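PAN2-PAN3 deadenylation complex catalytic subunit pan2 (Neurospora crassa, PDB 4CZW) probably shortens the poly(A) tails of mRNA as the exonuclease subunit of the PAN deadenylation complex, its nuclease domain joined here to a ubiquitin-protease-like domain thought to be inactive. Local coordinates at residues A[439-450]-A[472-483]. Sequence-based numbering, arbitrary orientation.
Sequences DTVIAIDTEFIR and HAIARASVVRGQ
Ala443 and Val480 exchange two backbone hydrogen bonds, Ala443 N to Val480 O at 2.8 Å being nearly straight (162°), and Asp445 and Ser478 form the next such pair; 441-450 and 476-481 run antiparallel, their N-to-C directions 157° apart. From Glu447 to Phe448 the register slips by one residue: Glu447 N donates to Arg476 O, while Glu447 O accepts from Ala475 N (2.9 Å), a beta bulge at the corner where 472-483 bends. Beyond it, Ile449 branches at CB. Its CG1, set between backbone N and carbonyl carbon (chi1 52°), lies 3.5 Å from Ala473 O; CG2 meets Ala475 CB at 3.6 Å; and CD1, the tip, ends 4.0 Å from Ala473 CB. Nearby, Phe448 CE1 touches Ile474 CD1 at 3.5 Å. At the other end, the bent side chain of Gln483 crosses Val441 at about a right angle, its amide accepting weakly from Val441 N through OE1 and donating weakly from NE2 to Asp439 O (3.4 Å). A leucine here would probably leave both backbone groups without these amide partners. Glu447 CB and Arg476 CB lie 4.1 Å apart, but the charged groups do not meet, the guanidinium pairing instead with Asp603 and Asp493. Thr446 OG1 hydrogen-bonds Asp554. This antiparallel pair belongs to the RNase H-like sheet of a DEDD exonuclease, where Asp445 and Glu447, on one face, probably bind catalytic divalent metals with Asp554 and Asp607.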
ATOM      1  N   ASP A 439      -6.708   4.674 -26.021  1.00 51.51           N
ATOM      2  CA  ASP A 439      -6.110   5.167 -27.256  1.00 52.20           C
ATOM      3  C   ASP A 439      -5.425   6.514 -27.053  1.00 54.45           C
ATOM      4  O   ASP A 439      -4.620   6.943 -27.880  1.00 65.84           O
ATOM      5  CB  ASP A 439      -7.171   5.284 -28.353  1.00 57.51           C
ATOM      6  CG  ASP A 439      -7.822   3.955 -28.678  1.00 68.63           C
ATOM      7  OD1 ASP A 439      -7.137   2.914 -28.581  1.00 66.59           O
ATOM      8  OD2 ASP A 439      -9.020   3.950 -29.032  1.00 68.43           O
ATOM      9  N   THR A 440      -5.747   7.175 -25.946  1.00 46.20           N
ATOM     10  CA  THR A 440      -5.219   8.505 -25.662  1.00 50.93           C
ATOM     11  C   THR A 440      -3.735   8.473 -25.301  1.00 50.25           C
ATOM     12  O   THR A 440      -3.315   7.735 -24.411  1.00 50.99           O
ATOM     13  CB  THR A 440      -5.998   9.179 -24.515  1.00 48.92           C
ATOM     14  OG1 THR A 440      -7.377   9.307 -24.882  1.00 55.06           O
ATOM     15  CG2 THR A 440      -5.429  10.557 -24.219  1.00 36.85           C
ATOM     16  N   VAL A 441      -2.949   9.282 -26.004  1.00 43.32           N
ATOM     17  CA  VAL A 441      -1.531   9.433 -25.704  1.00 41.83           C
ATOM     18  C   VAL A 441      -1.276  10.777 -25.030  1.00 43.64           C
ATOM     19  O   VAL A 441      -1.729  11.814 -25.513  1.00 41.02           O
ATOM     20  CB  VAL A 441      -0.664   9.325 -26.976  1.00 43.93           C
ATOM     21  CG1 VAL A 441       0.802   9.562 -26.644  1.00 35.76           C
ATOM     22  CG2 VAL A 441      -0.857   7.969 -27.641  1.00 35.49           C
ATOM     23  N   ILE A 442      -0.559  10.757 -23.911  1.00 34.93           N
ATOM     24  CA  ILE A 442      -0.247  11.985 -23.191  1.00 33.77           C
ATOM     25  C   ILE A 442       1.256  12.127 -22.949  1.00 39.91           C
ATOM     26  O   ILE A 442       1.939  11.157 -22.623  1.00 43.23           O
ATOM     27  CB  ILE A 442      -0.992  12.052 -21.839  1.00 44.84           C
ATOM     28  CG1 ILE A 442      -0.707  10.805 -21.000  1.00 41.11           C
ATOM     29  CG2 ILE A 442      -2.490  12.200 -22.061  1.00 34.31           C
ATOM     30  CD1 ILE A 442      -1.408  10.800 -19.661  1.00 42.55           C
ATOM     31  N   ALA A 443       1.763  13.344 -23.125  1.00 36.03           N
ATOM     32  CA  ALA A 443       3.171  13.634 -22.878  1.00 37.60           C
ATOM     33  C   ALA A 443       3.353  14.205 -21.477  1.00 42.36           C
ATOM     34  O   ALA A 443       2.648  15.133 -21.083  1.00 36.38           O
ATOM     35  CB  ALA A 443       3.710  14.597 -23.924  1.00 39.54           C
ATOM     36  N   ILE A 444       4.301  13.652 -20.726  1.00 39.59           N
ATOM     37  CA  ILE A 444       4.475  14.035 -19.329  1.00 38.02           C
ATOM     38  C   ILE A 444       5.944  14.247 -18.950  1.00 41.37           C
ATOM     39  O   ILE A 444       6.827  13.511 -19.395  1.00 41.17           O
ATOM     40  CB  ILE A 444       3.845  12.974 -18.389  1.00 44.36           C
ATOM     41  CG1 ILE A 444       3.983  13.388 -16.921  1.00 35.22           C
ATOM     42  CG2 ILE A 444       4.455  11.597 -18.633  1.00 34.16           C
ATOM     43  CD1 ILE A 444       3.366  12.411 -15.948  1.00 38.07           C
ATOM     44  N   ASP A 445       6.192  15.273 -18.142  1.00 42.66           N
ATOM     45  CA  ASP A 445       7.514  15.525 -17.579  1.00 39.46           C
ATOM     46  C   ASP A 445       7.376  16.221 -16.226  1.00 41.87           C
ATOM     47  O   ASP A 445       6.410  16.948 -15.994  1.00 41.10           O
ATOM     48  CB  ASP A 445       8.363  16.372 -18.530  1.00 36.69           C
ATOM     49  CG  ASP A 445       9.782  16.559 -18.031  1.00 46.08           C
ATOM     50  OD1 ASP A 445      10.365  15.582 -17.516  1.00 49.66           O
ATOM     51  OD2 ASP A 445      10.311  17.684 -18.144  1.00 47.73           O
ATOM     52  N   THR A 446       8.335  15.994 -15.334  1.00 40.09           N
ATOM     53  CA  THR A 446       8.270  16.563 -13.990  1.00 44.68           C
ATOM     54  C   THR A 446       9.549  17.302 -13.605  1.00 47.05           C
ATOM     55  O   THR A 446      10.564  17.213 -14.295  1.00 52.60           O
ATOM     56  CB  THR A 446       7.997  15.473 -12.931  1.00 43.10           C
ATOM     57  OG1 THR A 446       9.106  14.566 -12.878  1.00 48.67           O
ATOM     58  CG2 THR A 446       6.726  14.702 -13.260  1.00 28.12           C
ATOM     59  N   GLU A 447       9.486  18.035 -12.497  1.00 51.21           N
ATOM     60  CA  GLU A 447      10.650  18.730 -11.954  1.00 55.09           C
ATOM     61  C   GLU A 447      10.877  18.322 -10.501  1.00 49.74           C
ATOM     62  O   GLU A 447       9.922  18.132  -9.748  1.00 50.96           O
ATOM     63  CB  GLU A 447      10.477  20.247 -12.061  1.00 50.28           C
ATOM     64  CG  GLU A 447      10.212  20.753 -13.473  1.00 59.93           C
ATOM     65  CD  GLU A 447      11.393  20.550 -14.409  1.00 70.32           C
ATOM     66  OE1 GLU A 447      12.525  20.356 -13.919  1.00 76.23           O
ATOM     67  OE2 GLU A 447      11.184  20.588 -15.639  1.00 77.27           O
ATOM     68  N   PHE A 448      12.141  18.190 -10.110  1.00 49.93           N
ATOM     69  CA  PHE A 448      12.478  17.694  -8.777  1.00 56.42           C
ATOM     70  C   PHE A 448      13.014  18.787  -7.858  1.00 57.39           C
ATOM     71  O   PHE A 448      13.492  19.825  -8.314  1.00 56.32           O
ATOM     72  CB  PHE A 448      13.517  16.570  -8.862  1.00 48.04           C
ATOM     73  CG  PHE A 448      13.047  15.346  -9.600  1.00 51.32           C
ATOM     74  CD1 PHE A 448      11.705  15.148  -9.876  1.00 54.06           C
ATOM     75  CD2 PHE A 448      13.958  14.385 -10.007  1.00 41.51           C
ATOM     76  CE1 PHE A 448      11.281  14.020 -10.555  1.00 54.44           C
ATOM     77  CE2 PHE A 448      13.540  13.254 -10.682  1.00 41.27           C
ATOM     78  CZ  PHE A 448      12.201  13.073 -10.958  1.00 44.88           C
ATOM     79  N   ILE A 449      12.928  18.535  -6.554  1.00 58.81           N
ATOM     80  CA  ILE A 449      13.615  19.344  -5.553  1.00 55.99           C
ATOM     81  C   ILE A 449      14.258  18.416  -4.528  1.00 54.14           C
ATOM     82  O   ILE A 449      13.941  17.228  -4.476  1.00 57.53           O
ATOM     83  CB  ILE A 449      12.666  20.337  -4.845  1.00 60.94           C
ATOM     84  CG1 ILE A 449      11.437  19.616  -4.288  1.00 60.78           C
ATOM     85  CG2 ILE A 449      12.253  21.457  -5.790  1.00 57.95           C
ATOM     86  CD1 ILE A 449      11.545  19.259  -2.818  1.00 58.68           C
ATOM     87  N   ARG A 450      15.157  18.956  -3.714  1.00 58.91           N
ATOM     88  CA  ARG A 450      15.856  18.151  -2.718  1.00 60.54           C
ATOM     89  C   ARG A 450      15.207  18.260  -1.342  1.00 68.14           C
ATOM     90  O   ARG A 450      14.820  19.346  -0.912  1.00 65.22           O
ATOM     91  CB  ARG A 450      17.325  18.565  -2.630  1.00 60.66           C
ATOM     92  CG  ARG A 450      18.100  18.409  -3.926  1.00 70.07           C
ATOM     93  CD  ARG A 450      19.269  17.456  -3.749  1.00 75.23           C
ATOM     94  NE  ARG A 450      20.253  17.586  -4.820  1.00 82.49           N
ATOM     95  CZ  ARG A 450      21.312  18.386  -4.763  1.00100.19           C
ATOM     96  NH1 ARG A 450      21.527  19.129  -3.685  1.00 96.58           N
ATOM     97  NH2 ARG A 450      22.159  18.444  -5.781  1.00102.42           N
ATOM     98  N   HIS A 472      14.523  12.981  -3.380  1.00 59.78           N
ATOM     99  CA  HIS A 472      13.850  13.879  -4.312  1.00 52.91           C
ATOM    100  C   HIS A 472      12.341  13.880  -4.098  1.00 46.73           C
ATOM    101  O   HIS A 472      11.786  12.964  -3.492  1.00 52.04           O
ATOM    102  CB  HIS A 472      14.169  13.496  -5.758  1.00 55.80           C
ATOM    103  CG  HIS A 472      15.578  13.793  -6.169  1.00 59.75           C
ATOM    104  ND1 HIS A 472      16.020  15.068  -6.442  1.00 62.38           N
ATOM    105  CD2 HIS A 472      16.642  12.977  -6.360  1.00 58.65           C
ATOM    106  CE1 HIS A 472      17.297  15.028  -6.779  1.00 60.66           C
ATOM    107  NE2 HIS A 472      17.697  13.770  -6.738  1.00 65.34           N
ATOM    108  N   ALA A 473      11.684  14.915  -4.606  1.00 48.99           N
ATOM    109  CA  ALA A 473      10.233  15.024  -4.522  1.00 45.12           C
ATOM    110  C   ALA A 473       9.694  15.849  -5.683  1.00 42.71           C
ATOM    111  O   ALA A 473      10.338  16.796  -6.133  1.00 46.00           O
ATOM    112  CB  ALA A 473       9.820  15.639  -3.197  1.00 49.96           C
ATOM    113  N   ILE A 474       8.512  15.480  -6.166  1.00 36.46           N
ATOM    114  CA  ILE A 474       7.878  16.200  -7.261  1.00 37.83           C
ATOM    115  C   ILE A 474       7.496  17.612  -6.835  1.00 46.82           C
ATOM    116  O   ILE A 474       6.767  17.800  -5.861  1.00 53.62           O
ATOM    117  CB  ILE A 474       6.620  15.469  -7.767  1.00 38.02           C
ATOM    118  CG1 ILE A 474       6.964  14.037  -8.181  1.00 42.82           C
ATOM    119  CG2 ILE A 474       5.993  16.226  -8.928  1.00 36.04           C
ATOM    120  CD1 ILE A 474       7.979  13.957  -9.298  1.00 43.63           C
ATOM    121  N   ALA A 475       8.001  18.602  -7.563  1.00 47.33           N
ATOM    122  CA  ALA A 475       7.679  19.997  -7.291  1.00 46.39           C
ATOM    123  C   ALA A 475       6.758  20.548  -8.372  1.00 50.25           C
ATOM    124  O   ALA A 475       6.046  21.529  -8.159  1.00 46.92           O
ATOM    125  CB  ALA A 475       8.944  20.829  -7.194  1.00 46.93           C
ATOM    126  N   ARG A 476       6.784  19.904  -9.534  1.00 54.48           N
ATOM    127  CA  ARG A 476       5.950  20.306 -10.659  1.00 42.13           C
ATOM    128  C   ARG A 476       5.689  19.120 -11.579  1.00 45.96           C
ATOM    129  O   ARG A 476       6.599  18.353 -11.891  1.00 46.30           O
ATOM    130  CB  ARG A 476       6.607  21.447 -11.439  1.00 45.92           C
ATOM    131  CG  ARG A 476       5.802  21.926 -12.635  1.00 47.21           C
ATOM    132  CD  ARG A 476       6.585  22.925 -13.468  1.00 45.11           C
ATOM    133  NE  ARG A 476       5.842  23.349 -14.651  1.00 48.05           N
ATOM    134  CZ  ARG A 476       6.335  24.137 -15.599  1.00 45.91           C
ATOM    135  NH1 ARG A 476       7.578  24.591 -15.508  1.00 44.89           N
ATOM    136  NH2 ARG A 476       5.587  24.471 -16.642  1.00 45.65           N
ATOM    137  N   ALA A 477       4.442  18.969 -12.008  1.00 47.57           N
ATOM    138  CA  ALA A 477       4.069  17.885 -12.909  1.00 39.59           C
ATOM    139  C   ALA A 477       3.287  18.418 -14.102  1.00 45.53           C
ATOM    140  O   ALA A 477       2.193  18.961 -13.948  1.00 44.28           O
ATOM    141  CB  ALA A 477       3.258  16.835 -12.167  1.00 37.52           C
ATOM    142  N   SER A 478       3.855  18.262 -15.295  1.00 45.23           N
ATOM    143  CA  SER A 478       3.218  18.753 -16.510  1.00 38.04           C
ATOM    144  C   SER A 478       2.792  17.610 -17.423  1.00 43.21           C
ATOM    145  O   SER A 478       3.613  16.789 -17.827  1.00 51.42           O
ATOM    146  CB  SER A 478       4.161  19.694 -17.264  1.00 34.49           C
ATOM    147  OG  SER A 478       4.556  20.783 -16.449  1.00 40.96           O
ATOM    148  N   VAL A 479       1.503  17.561 -17.743  1.00 42.97           N
ATOM    149  CA  VAL A 479       0.994  16.572 -18.685  1.00 42.49           C
ATOM    150  C   VAL A 479       0.392  17.280 -19.896  1.00 48.56           C
ATOM    151  O   VAL A 479      -0.374  18.235 -19.753  1.00 49.89           O
ATOM    152  CB  VAL A 479      -0.055  15.651 -18.042  1.00 45.98           C
ATOM    153  CG1 VAL A 479      -0.281  14.430 -18.917  1.00 38.70           C
ATOM    154  CG2 VAL A 479       0.397  15.222 -16.657  1.00 44.61           C
ATOM    155  N   VAL A 480       0.741  16.800 -21.085  1.00 47.11           N
ATOM    156  CA  VAL A 480       0.429  17.497 -22.327  1.00 36.53           C
ATOM    157  C   VAL A 480      -0.333  16.609 -23.313  1.00 41.24           C
ATOM    158  O   VAL A 480      -0.035  15.422 -23.449  1.00 51.08           O
ATOM    159  CB  VAL A 480       1.732  18.021 -22.984  1.00 48.19           C
ATOM    160  CG1 VAL A 480       1.526  18.343 -24.453  1.00 47.33           C
ATOM    161  CG2 VAL A 480       2.257  19.232 -22.228  1.00 45.27           C
ATOM    162  N   ARG A 481      -1.328  17.190 -23.981  1.00 41.00           N
ATOM    163  CA  ARG A 481      -2.068  16.502 -25.038  1.00 43.03           C
ATOM    164  C   ARG A 481      -1.132  15.975 -26.121  1.00 50.32           C
ATOM    165  O   ARG A 481      -0.319  16.720 -26.668  1.00 52.68           O
ATOM    166  CB  ARG A 481      -3.105  17.436 -25.663  1.00 41.97           C
ATOM    167  CG  ARG A 481      -4.215  17.870 -24.723  1.00 48.87           C
ATOM    168  CD  ARG A 481      -5.133  18.877 -25.398  1.00 51.31           C
ATOM    169  NE  ARG A 481      -6.279  19.221 -24.564  1.00 47.90           N
ATOM    170  CZ  ARG A 481      -6.277  20.187 -23.651  1.00 54.95           C
ATOM    171  NH1 ARG A 481      -5.182  20.908 -23.449  1.00 50.63           N
ATOM    172  NH2 ARG A 481      -7.368  20.431 -22.937  1.00 51.16           N
ATOM    173  N   GLY A 482      -1.254  14.690 -26.434  1.00 45.22           N
ATOM    174  CA  GLY A 482      -0.395  14.066 -27.423  1.00 43.37           C
ATOM    175  C   GLY A 482      -1.049  13.921 -28.784  1.00 50.52           C
ATOM    176  O   GLY A 482      -0.443  13.389 -29.716  1.00 58.45           O
ATOM    177  N   GLN A 483      -2.284  14.399 -28.900  1.00 48.61           N
ATOM    178  CA  GLN A 483      -3.030  14.298 -30.150  1.00 48.93           C
ATOM    179  C   GLN A 483      -4.206  15.269 -30.170  1.00 49.50           C
ATOM    180  O   GLN A 483      -4.507  15.911 -29.162  1.00 50.18           O
ATOM    181  CB  GLN A 483      -3.516  12.864 -30.358  1.00 43.55           C
ATOM    182  CG  GLN A 483      -4.363  12.327 -29.215  1.00 50.73           C
ATOM    183  CD  GLN A 483      -4.184  10.836 -29.012  1.00 57.93           C
ATOM    184  OE1 GLN A 483      -3.062  10.328 -29.030  1.00 63.22           O
ATOM    185  NE2 GLN A 483      -5.289  10.124 -28.820  1.00 78.54           N
TER